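Local coordinates for spot 14 protein (Mus musculus, PDB 3ONT) that helps regulate lipogenesis, especially in the lactating mammary gland, and forms a homodimer or a heterodimer with MID1IP1, at residues L130-L133 with T134-Q138. Numbering follows the deposited sequence.
Sequences LTHL and TRKAQ
Leu130 O is gripped twice by Thr134: its backbone N donates from 2.8 Å and its hydroxyl OG1 from 2.6 Å, the two arriving on opposite faces of the carbonyl plane. The hydroxyl can fold back one turn because OG1 sits beside Thr134 N, anti to the carbonyl carbon (chi1 -64°), which satisfies this buried side chain within its own helix. Further i to i+4 bonds follow, from Lys136 N to His132 O at 3.0 Å and, nearly straight at 171°, from Ala137 N to Leu133 O. They belong to the long helix 115-147, whose buried side here meets the second subunit of the homodimer: Thr134 packs on Tyr22 and Leu133 on Tyr61 of that chain. One turn apart, Lys136 lays its CG over one face of the His132 ring in a CH-pi contact, 4.0 Å from the centroid. Arg135 NH2 lies at the ring's edge, 3.4 Å from ND1 but poorly angled for a bond, with guanidinium and ring planes 77° apart. His132 NE2 bonds to Glu112 of the second subunit; an alanine in place of His132 would probably leave that carboxylate without this partner and the Lys136 methylenes without the ring they cover.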
loop_
_atom_site.group_PDB
_atom_site.type_symbol
_atom_site.label_atom_id
_atom_site.label_comp_id
_atom_site.label_asym_id
_atom_site.label_seq_id
_atom_site.Cartn_x
_atom_site.Cartn_y
_atom_site.Cartn_z
ATOM N N LEU A 130 0.151 9.448 -1.784
ATOM C CA LEU A 130 -0.903 9.709 -2.770
ATOM C C LEU A 130 -1.722 10.973 -2.437
ATOM O O LEU A 130 -2.131 11.706 -3.334
ATOM C CB LEU A 130 -1.824 8.499 -2.927
ATOM C CG LEU A 130 -1.189 7.195 -3.419
ATOM C CD1 LEU A 130 -2.214 6.127 -3.564
ATOM C CD2 LEU A 130 -0.502 7.401 -4.744
ATOM N N THR A 131 -1.952 11.222 -1.149
ATOM C CA THR A 131 -2.702 12.402 -0.715
ATOM C C THR A 131 -1.922 13.670 -1.044
ATOM O O THR A 131 -2.472 14.641 -1.572
ATOM C CB THR A 131 -2.998 12.333 0.796
ATOM O OG1 THR A 131 -4.161 11.528 0.995
ATOM C CG2 THR A 131 -3.243 13.725 1.389
ATOM N N HIS A 132 -0.635 13.651 -0.716
ATOM C CA HIS A 132 0.258 14.748 -1.037
ATOM C C HIS A 132 0.274 14.973 -2.567
ATOM O O HIS A 132 -0.004 16.080 -3.031
ATOM C CB HIS A 132 1.654 14.432 -0.492
ATOM C CG HIS A 132 2.680 15.463 -0.821
ATOM N ND1 HIS A 132 2.639 16.743 -0.311
ATOM C CD2 HIS A 132 3.780 15.402 -1.606
ATOM C CE1 HIS A 132 3.668 17.434 -0.772
ATOM N NE2 HIS A 132 4.377 16.643 -1.560
ATOM N N LEU A 133 0.541 13.910 -3.331
ATOM C CA LEU A 133 0.674 14.006 -4.768
ATOM C C LEU A 133 -0.626 14.397 -5.496
ATOM O O LEU A 133 -0.579 15.082 -6.532
ATOM C CB LEU A 133 1.244 12.715 -5.338
ATOM C CG LEU A 133 2.693 12.392 -4.957
ATOM C CD1 LEU A 133 3.128 11.122 -5.658
ATOM C CD2 LEU A 133 3.664 13.530 -5.255
ATOM N N THR A 134 -1.765 13.967 -4.957
ATOM C CA THR A 134 -3.070 14.382 -5.437
ATOM C C THR A 134 -3.182 15.902 -5.384
ATOM O O THR A 134 -3.640 16.525 -6.342
ATOM C CB THR A 134 -4.226 13.717 -4.625
ATOM O OG1 THR A 134 -4.194 12.298 -4.826
ATOM C CG2 THR A 134 -5.590 14.247 -5.053
ATOM N N ARG A 135 -2.757 16.499 -4.273
ATOM C CA ARG A 135 -2.740 17.962 -4.154
ATOM C C ARG A 135 -1.764 18.586 -5.162
ATOM O O ARG A 135 -2.073 19.605 -5.773
ATOM C CB ARG A 135 -2.371 18.396 -2.733
ATOM C CG ARG A 135 -2.894 19.777 -2.357
ATOM C CD ARG A 135 -1.808 20.686 -1.749
ATOM N NE ARG A 135 -0.923 19.996 -0.796
ATOM C CZ ARG A 135 0.349 20.334 -0.562
ATOM N NH1 ARG A 135 0.915 21.350 -1.215
ATOM N NH2 ARG A 135 1.067 19.640 0.320
ATOM N N LYS A 136 -0.598 17.969 -5.340
ATOM C CA LYS A 136 0.436 18.542 -6.206
ATOM C C LYS A 136 0.030 18.474 -7.687
ATOM O O LYS A 136 0.145 19.468 -8.399
ATOM C CB LYS A 136 1.783 17.873 -5.969
ATOM C CG LYS A 136 2.155 17.758 -4.497
ATOM C CD LYS A 136 3.287 18.679 -4.108
ATOM C CE LYS A 136 2.848 20.115 -4.038
ATOM N NZ LYS A 136 3.998 21.019 -4.324
ATOM N N ALA A 137 -0.478 17.319 -8.125
ATOM C CA ALA A 137 -1.115 17.193 -9.433
ATOM C C ALA A 137 -2.180 18.275 -9.672
ATOM O O ALA A 137 -2.252 18.848 -10.767
ATOM C CB ALA A 137 -1.694 15.799 -9.620
ATOM N N GLN A 138 -2.994 18.592 -8.668
ATOM C CA GLN A 138 -3.948 19.693 -8.862
ATOM C C GLN A 138 -3.230 21.013 -9.125
ATOM O O GLN A 138 -3.687 21.816 -9.939
ATOM C CB GLN A 138 -4.908 19.856 -7.697
ATOM C CG GLN A 138 -5.873 18.724 -7.523
ATOM C CD GLN A 138 -6.681 18.856 -6.221
ATOM O OE1 GLN A 138 -7.914 18.955 -6.249
ATOM N NE2 GLN A 138 -5.986 18.882 -5.082
#